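AbyA5 (Verrucosispora maris, PDB 4YWF) catalyses acetate elimination in spirotetronate biosynthesis as an esterase-like lyase of the alpha/beta-hydrolase superfamily. Local coordinates at residues I236-A241 and V296-S301; L185-D190 and R266-T271; A134-T139 and D200-R205. The protein carries 4 engineered substitutions. All coordinates share one frame; numbering follows the deposited sequence.

Contact 1. Residues I236-A241 and V296-S301; sequences IVTAGA and VAYVAS
Two neighbouring parallel strands of the alpha/beta-hydrolase sheet meet here, in its half toward outer strand 322-327, Ile236-Ala239 pairing with Val296-Val299 in direct register. Their axes run 4.4 Å apart and only 5° from parallel. Ile236 O accepts from Ala297 N at 2.9 Å, Ala297 O from Thr238 N, and Thr238 O from Val299 N. Just past the end of strand 233-239, Gly240 N still reaches Val299 O, but that hydrogen bond is bent, with an N-H...O angle of 131°, as the chain turns out of the strand with positive phi. That turn carries Ala241 to Tyr298. With its CG anti to the backbone N (chi1 -175°), the tyrosine leans beside Thr238, CD2 lying 3.5 Å from Thr238 CG2, and its OH donates to Ala241 O at 2.7 Å, an acceptor in the ring plane at the edge. Gly240 N lies over one ring face. As in other doubly wound alpha/beta sheets, helices cover both faces: Ile236 and Val296 pack on helix 218-226, whereas Val237, Ala297 and Val299 pack on helix 337-351. On this second face Ala239 CB and Val299 CB stand 3.8 Å apart. Thr238 OG1 is bonded to Ala215 O of the adjoining strand 207-215.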
loop_
_atom_site.group_PDB
_atom_site.type_symbol
_atom_site.label_atom_id
_atom_site.label_comp_id
_atom_site.label_asym_id
_atom_site.label_seq_id
_atom_site.Cartn_x
_atom_site.Cartn_y
_atom_site.Cartn_z
ATOM N N ILE A 236 -1.403 13.976 1.278
ATOM C CA ILE A 236 -0.823 12.722 0.872
ATOM C C ILE A 236 0.353 12.478 1.784
ATOM O O ILE A 236 1.131 13.414 2.055
ATOM C CB ILE A 236 -0.346 12.731 -0.592
ATOM C CG1 ILE A 236 -1.538 12.859 -1.538
ATOM C CG2 ILE A 236 0.491 11.480 -0.928
ATOM C CD1 ILE A 236 -1.077 13.112 -2.979
ATOM N N VAL A 237 0.442 11.242 2.244
ATOM C CA VAL A 237 1.575 10.773 3.001
ATOM C C VAL A 237 2.025 9.483 2.359
ATOM O O VAL A 237 1.226 8.562 2.211
ATOM C CB VAL A 237 1.246 10.516 4.507
ATOM C CG1 VAL A 237 2.519 10.144 5.236
ATOM C CG2 VAL A 237 0.607 11.734 5.125
ATOM N N THR A 238 3.292 9.462 1.905
ATOM C CA THR A 238 3.853 8.306 1.209
ATOM C C THR A 238 5.306 7.953 1.719
ATOM O O THR A 238 5.853 8.580 2.646
ATOM C CB THR A 238 3.745 8.480 -0.325
ATOM O OG1 THR A 238 4.117 7.249 -0.964
ATOM C CG2 THR A 238 4.613 9.610 -0.836
ATOM N N ALA A 239 5.854 6.876 1.198
ATOM C CA ALA A 239 7.172 6.411 1.564
ATOM C C ALA A 239 7.602 5.697 0.347
ATOM O O ALA A 239 6.904 4.822 -0.104
ATOM C CB ALA A 239 7.137 5.455 2.783
ATOM N N GLY A 240 8.681 6.137 -0.269
ATOM C CA GLY A 240 9.226 5.400 -1.417
ATOM C C GLY A 240 8.414 5.404 -2.691
ATOM O O GLY A 240 8.469 4.442 -3.474
ATOM N N ALA A 241 7.628 6.450 -2.918
ATOM C CA ALA A 241 6.763 6.486 -4.076
ATOM C C ALA A 241 7.620 6.698 -5.281
ATOM O O ALA A 241 8.528 7.549 -5.255
ATOM C CB ALA A 241 5.686 7.604 -3.977
ATOM N N VAL A 296 2.144 17.265 0.956
ATOM C CA VAL A 296 2.704 16.004 0.606
ATOM C C VAL A 296 3.875 15.716 1.477
ATOM O O VAL A 296 4.808 16.505 1.552
ATOM C CB VAL A 296 3.190 15.951 -0.849
ATOM C CG1 VAL A 296 3.760 14.586 -1.123
ATOM C CG2 VAL A 296 2.060 16.270 -1.801
ATOM N N ALA A 297 3.824 14.564 2.118
ATOM C CA ALA A 297 4.894 14.064 3.007
ATOM C C ALA A 297 5.433 12.771 2.412
ATOM O O ALA A 297 4.656 11.989 1.859
ATOM C CB ALA A 297 4.323 13.826 4.433
ATOM N N TYR A 298 6.764 12.585 2.487
ATOM C CA TYR A 298 7.443 11.490 1.853
ATOM C C TYR A 298 8.633 10.973 2.667
ATOM O O TYR A 298 9.613 11.695 2.987
ATOM C CB TYR A 298 7.875 11.989 0.455
ATOM C CG TYR A 298 8.503 11.006 -0.479
ATOM C CD1 TYR A 298 9.743 10.432 -0.220
ATOM C CD2 TYR A 298 7.870 10.679 -1.663
ATOM C CE1 TYR A 298 10.317 9.542 -1.116
ATOM C CE2 TYR A 298 8.392 9.779 -2.548
ATOM C CZ TYR A 298 9.611 9.202 -2.281
ATOM O OH TYR A 298 10.133 8.328 -3.217
ATOM N N VAL A 299 8.594 9.721 2.974
ATOM C CA VAL A 299 9.720 9.059 3.642
ATOM C C VAL A 299 10.587 8.403 2.564
ATOM O O VAL A 299 10.168 7.451 1.904
ATOM C CB VAL A 299 9.308 7.969 4.631
ATOM C CG1 VAL A 299 10.596 7.347 5.229
ATOM C CG2 VAL A 299 8.413 8.496 5.749
ATOM N N ALA A 300 11.822 8.885 2.446
ATOM C CA ALA A 300 12.757 8.360 1.498
ATOM C C ALA A 300 13.782 7.425 2.229
ATOM O O ALA A 300 14.142 7.632 3.384
ATOM C CB ALA A 300 13.477 9.484 0.799
ATOM N N SER A 301 14.184 6.383 1.527
ATOM C CA SER A 301 15.190 5.377 1.985
ATOM C C SER A 301 16.477 5.667 1.232
ATOM O O SER A 301 16.490 5.549 0.017
ATOM C CB SER A 301 14.681 3.986 1.679
ATOM O OG SER A 301 13.546 3.730 2.523
#

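Contact 2. Residues L185-D190 and R266-T271; sequences LRYDLD and RLTQTT
A single water joins three groups across this contact: it donates to Leu185 O and to Leu267 O (3.0 Å from the latter) and accepts from Gln269 NE2. Leu267 O is gripped twice, since Tyr187 N also donates to it at 3.2 Å; that hydrogen bond is fairly straight at 162°, although the donor stands well above the carbonyl plane. The amide of Gln269 is thus tethered at NE2, and its side chain crosses that of Arg186 at about a right angle, with Gln269 NE2 3.5 Å from Arg186 CB. The arginine is extended through CG and CD and then bends at chi3 (52°), which swings the guanidinium to the side of Asp188. NH2 of Arg186 meets OD2 of Asp188 at 3.0 Å in a salt bridge lying in the guanidinium plane, on the anti side of the carboxylate oxygen, and NE adds a weak bond to the same atom. The other carboxylate oxygen, Asp188 OD1, accepts from Asp190 N in an Asx turn. Deeper in, the Tyr187 ring presents its edge to Leu267 CB, while its CD2 lies 3.9 Å from Thr268 CG2; Trp282 packs edge-to-face with the same ring. Tyr187 O is buried without a hydrogen-bond partner, with a CA-H...O contact from Thr268 CA at 3.5 Å. Gln269 has positive phi and ends helix 258-268 in a Schellman motif, a C-terminal cap against which the loop between strand 171-174 and helix 194-201 is packed.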
loop_
_atom_site.group_PDB
_atom_site.type_symbol
_atom_site.label_atom_id
_atom_site.label_comp_id
_atom_site.label_asym_id
_atom_site.label_seq_id
_atom_site.Cartn_x
_atom_site.Cartn_y
_atom_site.Cartn_z
ATOM N N LEU A 185 -8.778 -5.437 -10.259
ATOM C CA LEU A 185 -8.538 -4.543 -11.375
ATOM C C LEU A 185 -7.156 -4.720 -12.014
ATOM O O LEU A 185 -6.206 -5.225 -11.408
ATOM C CB LEU A 185 -8.666 -3.097 -10.917
ATOM C CG LEU A 185 -9.979 -2.623 -10.290
ATOM C CD1 LEU A 185 -9.701 -1.391 -9.457
ATOM C CD2 LEU A 185 -11.066 -2.348 -11.330
ATOM N N ARG A 186 -7.040 -4.206 -13.239
ATOM C CA ARG A 186 -5.739 -4.106 -13.875
ATOM C C ARG A 186 -5.123 -2.756 -13.415
ATOM O O ARG A 186 -5.824 -1.790 -13.272
ATOM C CB ARG A 186 -5.889 -4.206 -15.394
ATOM C CG ARG A 186 -4.559 -4.292 -16.148
ATOM C CD ARG A 186 -4.760 -4.190 -17.656
ATOM N NE ARG A 186 -5.561 -3.016 -17.996
ATOM C CZ ARG A 186 -6.088 -2.752 -19.194
ATOM N NH1 ARG A 186 -5.909 -3.578 -20.224
ATOM N NH2 ARG A 186 -6.788 -1.621 -19.372
ATOM N N TYR A 187 -3.848 -2.776 -13.080
ATOM C CA TYR A 187 -3.059 -1.593 -12.817
ATOM C C TYR A 187 -2.717 -0.987 -14.205
ATOM O O TYR A 187 -2.012 -1.548 -14.953
ATOM C CB TYR A 187 -1.829 -2.014 -12.013
ATOM C CG TYR A 187 -0.857 -0.955 -11.526
ATOM C CD1 TYR A 187 -1.211 0.388 -11.310
ATOM C CD2 TYR A 187 0.433 -1.322 -11.279
ATOM C CE1 TYR A 187 -0.242 1.326 -10.896
ATOM C CE2 TYR A 187 1.362 -0.418 -10.868
ATOM C CZ TYR A 187 1.049 0.872 -10.697
ATOM O OH TYR A 187 2.113 1.619 -10.255
ATOM N N ASP A 188 -3.317 0.134 -14.533
ATOM C CA ASP A 188 -3.149 0.718 -15.811
ATOM C C ASP A 188 -3.205 2.230 -15.614
ATOM O O ASP A 188 -3.259 2.711 -14.474
ATOM C CB ASP A 188 -4.252 0.232 -16.763
ATOM C CG ASP A 188 -5.700 0.603 -16.309
ATOM O OD1 ASP A 188 -5.935 1.615 -15.568
ATOM O OD2 ASP A 188 -6.643 -0.129 -16.739
ATOM N N LEU A 189 -3.220 2.953 -16.737
ATOM C CA LEU A 189 -3.096 4.420 -16.751
ATOM C C LEU A 189 -4.261 5.172 -16.075
ATOM O O LEU A 189 -4.174 6.396 -15.912
ATOM C CB LEU A 189 -2.922 4.903 -18.210
ATOM N N ASP A 190 -5.356 4.463 -15.762
ATOM C CA ASP A 190 -6.550 5.039 -15.144
ATOM C C ASP A 190 -6.743 4.649 -13.665
ATOM O O ASP A 190 -7.688 5.092 -13.002
ATOM C CB ASP A 190 -7.793 4.638 -15.932
ATOM C CG ASP A 190 -7.874 5.339 -17.296
ATOM O OD1 ASP A 190 -7.240 6.400 -17.443
ATOM O OD2 ASP A 190 -8.558 4.817 -18.233
ATOM N N ARG A 266 2.862 -8.649 -13.611
ATOM C CA ARG A 266 1.578 -9.325 -13.285
ATOM C C ARG A 266 0.501 -8.279 -13.070
ATOM O O ARG A 266 -0.546 -8.283 -13.717
ATOM C CB ARG A 266 1.659 -10.200 -12.022
ATOM C CG ARG A 266 0.268 -10.702 -11.571
ATOM C CD ARG A 266 -0.443 -11.582 -12.631
ATOM N NE ARG A 266 0.378 -12.776 -12.960
ATOM C CZ ARG A 266 0.151 -14.046 -12.581
ATOM N NH1 ARG A 266 -0.921 -14.403 -11.856
ATOM N NH2 ARG A 266 1.033 -14.976 -12.947
ATOM N N LEU A 267 0.755 -7.327 -12.176
ATOM C CA LEU A 267 -0.307 -6.336 -11.923
ATOM C C LEU A 267 -0.781 -5.578 -13.146
ATOM O O LEU A 267 -1.967 -5.321 -13.286
ATOM C CB LEU A 267 0.068 -5.335 -10.807
ATOM C CG LEU A 267 0.667 -5.857 -9.525
ATOM C CD1 LEU A 267 0.977 -4.680 -8.661
ATOM C CD2 LEU A 267 -0.197 -6.879 -8.764
ATOM N N THR A 268 0.148 -5.148 -14.001
ATOM C CA THR A 268 -0.222 -4.483 -15.252
ATOM C C THR A 268 -0.717 -5.434 -16.332
ATOM O O THR A 268 -1.214 -4.980 -17.377
ATOM C CB THR A 268 0.961 -3.691 -15.833
ATOM O OG1 THR A 268 2.100 -4.562 -16.084
ATOM C CG2 THR A 268 1.345 -2.575 -14.817
ATOM N N GLN A 269 -0.557 -6.744 -16.109
ATOM C CA GLN A 269 -0.944 -7.745 -17.076
ATOM C C GLN A 269 -0.139 -7.563 -18.366
ATOM O O GLN A 269 -0.674 -7.527 -19.445
ATOM C CB GLN A 269 -2.447 -7.692 -17.339
ATOM C CG GLN A 269 -3.210 -8.169 -16.103
ATOM C CD GLN A 269 -4.678 -7.896 -16.176
ATOM O OE1 GLN A 269 -5.265 -7.923 -17.245
ATOM N NE2 GLN A 269 -5.292 -7.605 -15.016
ATOM N N THR A 270 1.175 -7.479 -18.210
ATOM C CA THR A 270 2.094 -7.384 -19.331
ATOM C C THR A 270 3.104 -8.427 -19.082
ATOM O O THR A 270 2.797 -9.323 -18.361
ATOM C CB THR A 270 2.695 -5.979 -19.451
ATOM O OG1 THR A 270 3.367 -5.610 -18.249
ATOM C CG2 THR A 270 1.620 -5.024 -19.773
ATOM N N THR A 271 4.301 -8.319 -19.650
ATOM C CA THR A 271 5.403 -9.219 -19.341
ATOM C C THR A 271 6.618 -8.381 -18.906
ATOM O O THR A 271 6.609 -7.201 -19.117
ATOM C CB THR A 271 5.770 -10.097 -20.564
ATOM O OG1 THR A 271 6.431 -9.314 -21.555
ATOM C CG2 THR A 271 4.513 -10.694 -21.176
HETATM O O HOH W 1 -4.247 -7.079 -12.491
#

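Contact 3. Residues A134-T139 and D200-R205; sequences AGLSTT and DAVAER
One backbone hydrogen bond joins the segments: Ser137 N donates to Arg205 O at 2.9 Å, with an N-H...O angle of 160°. Around it run two CA-H...O contacts, from Leu136 CA to the same Arg205 O and, in the reverse direction, from Arg205 CA to Ser137 O at 3.2 Å. The two carbonyl oxygens, Ser137 O and Arg205 O, lie 3.0 Å apart and, both being acceptors, form no hydrogen bond with each other. Side-chain packing centres on Leu136, whose CD1 sits over one face of the Arg205 guanidinium, offset toward the rim and 3.6 Å from Arg205 CZ. The arginine's bend at chi3 (57°) turns its flat head back to the leucine. The other branch, Leu136 CD2, makes an apolar contact with Val202 CG1 at 4.2 Å. These residues belong to the connections at the end of the alpha/beta-hydrolase sheet where parallel strands 143-148 and 207-215 begin: the loop from strand 127-134 to strand 143-148 meets the link from helix 194-201 to strand 207-215, which folds as a type I turn from Val202 to Arg205. Nearer the surface, Thr138 CG2 approaches Glu204 O at 3.7 Å. Among the charged groups, Arg205 NH1 forms a salt bridge with Glu118 at the start of edge strand 118-124, and Leu136 also packs on that glutamate.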
loop_
_atom_site.group_PDB
_atom_site.type_symbol
_atom_site.label_atom_id
_atom_site.label_comp_id
_atom_site.label_asym_id
_atom_site.label_seq_id
_atom_site.Cartn_x
_atom_site.Cartn_y
_atom_site.Cartn_z
ATOM N N ALA A 134 -13.160 1.318 9.367
ATOM C CA ALA A 134 -13.615 1.528 10.742
ATOM C C ALA A 134 -13.849 2.976 10.910
ATOM O O ALA A 134 -13.393 3.774 10.086
ATOM C CB ALA A 134 -12.615 1.052 11.765
ATOM N N GLY A 135 -14.598 3.319 11.951
ATOM C CA GLY A 135 -14.878 4.734 12.247
ATOM C C GLY A 135 -15.939 5.324 11.336
ATOM O O GLY A 135 -16.087 6.539 11.295
ATOM N N LEU A 136 -16.726 4.497 10.637
ATOM C CA LEU A 136 -17.810 5.008 9.814
ATOM C C LEU A 136 -19.026 5.423 10.660
ATOM O O LEU A 136 -19.251 4.857 11.708
ATOM C CB LEU A 136 -18.298 3.949 8.788
ATOM C CG LEU A 136 -17.264 3.329 7.860
ATOM C CD1 LEU A 136 -17.867 2.343 6.882
ATOM C CD2 LEU A 136 -16.552 4.425 7.109
ATOM N N SER A 137 -19.824 6.388 10.178
ATOM C CA SER A 137 -20.930 6.971 10.982
ATOM C C SER A 137 -21.842 7.879 10.117
ATOM O O SER A 137 -21.360 8.703 9.373
ATOM C CB SER A 137 -20.352 7.789 12.165
ATOM O OG SER A 137 -21.356 8.221 13.072
ATOM N N THR A 138 -23.150 7.693 10.217
ATOM C CA THR A 138 -24.149 8.623 9.667
ATOM C C THR A 138 -24.394 9.858 10.552
ATOM O O THR A 138 -24.846 10.868 10.040
ATOM C CB THR A 138 -25.529 7.963 9.552
ATOM O OG1 THR A 138 -25.750 7.171 10.735
ATOM C CG2 THR A 138 -25.651 7.096 8.261
ATOM N N THR A 139 -24.112 9.769 11.858
ATOM C CA THR A 139 -24.358 10.877 12.802
ATOM C C THR A 139 -23.171 11.883 12.943
ATOM O O THR A 139 -23.368 13.095 12.904
ATOM C CB THR A 139 -24.798 10.326 14.172
ATOM O OG1 THR A 139 -23.824 9.428 14.692
ATOM C CG2 THR A 139 -26.083 9.547 14.038
ATOM N N ASP A 200 -16.559 7.698 -2.814
ATOM C CA ASP A 200 -17.988 7.508 -3.281
ATOM C C ASP A 200 -18.729 6.472 -2.479
ATOM O O ASP A 200 -19.858 6.695 -2.096
ATOM C CB ASP A 200 -18.057 7.118 -4.775
ATOM C CG ASP A 200 -17.654 8.250 -5.699
ATOM O OD1 ASP A 200 -17.592 9.430 -5.259
ATOM O OD2 ASP A 200 -17.335 7.965 -6.874
ATOM N N ALA A 201 -18.085 5.357 -2.177
ATOM C CA ALA A 201 -18.708 4.303 -1.439
ATOM C C ALA A 201 -18.968 4.587 0.035
ATOM O O ALA A 201 -19.810 3.932 0.644
ATOM C CB ALA A 201 -17.877 3.029 -1.604
ATOM N N VAL A 202 -18.306 5.577 0.628
ATOM C CA VAL A 202 -18.516 5.902 2.043
ATOM C C VAL A 202 -19.001 7.335 2.256
ATOM O O VAL A 202 -18.951 7.847 3.371
ATOM C CB VAL A 202 -17.212 5.706 2.887
ATOM C CG1 VAL A 202 -16.768 4.235 2.869
ATOM C CG2 VAL A 202 -16.056 6.608 2.397
ATOM N N ALA A 203 -19.440 7.967 1.188
ATOM C CA ALA A 203 -19.903 9.377 1.206
ATOM C C ALA A 203 -21.097 9.615 2.198
ATOM O O ALA A 203 -21.273 10.695 2.761
ATOM C CB ALA A 203 -20.237 9.802 -0.221
ATOM N N GLU A 204 -21.881 8.590 2.481
ATOM C CA GLU A 204 -22.988 8.739 3.455
ATOM C C GLU A 204 -22.567 8.569 4.907
ATOM O O GLU A 204 -23.324 8.748 5.834
ATOM C CB GLU A 204 -24.068 7.706 3.119
ATOM C CG GLU A 204 -24.931 8.104 1.953
ATOM C CD GLU A 204 -26.013 9.120 2.392
ATOM O OE1 GLU A 204 -26.875 8.839 3.355
ATOM O OE2 GLU A 204 -25.959 10.209 1.759
ATOM N N ARG A 205 -21.336 8.140 5.109
ATOM C CA ARG A 205 -20.913 7.635 6.381
ATOM C C ARG A 205 -19.573 8.232 6.851
ATOM O O ARG A 205 -18.961 7.754 7.829
ATOM C CB ARG A 205 -20.866 6.111 6.253
ATOM C CG ARG A 205 -22.103 5.612 5.501
ATOM C CD ARG A 205 -22.049 4.113 5.256
ATOM N NE ARG A 205 -21.907 3.449 6.535
ATOM C CZ ARG A 205 -21.466 2.208 6.697
ATOM N NH1 ARG A 205 -21.156 1.427 5.680
ATOM N NH2 ARG A 205 -21.397 1.735 7.909
#

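From the N terminus, residues 134-139 come first, leaving strand 127-134; before their partner 200-205 arrives, the chain passes through 185-190. Contact 3 closes at 200-205, while contact 2 stays open until 266-271, so these two cross. Residues 236-241 lie inside the span of contact 2, and their partner 296-301 follows its close, so contacts 1 and 2 cross as well. Contacts 3 and 1 stand in series. Contact 1 joins the adjacent parallel strands 233-239 and 296-301, contact 2 packs a loop on the end of helix 258-268, and contact 3 ties connections beside strand 118-124. None touches another; contacts 1 and 2 come nearest, about 9 Å between closest atoms.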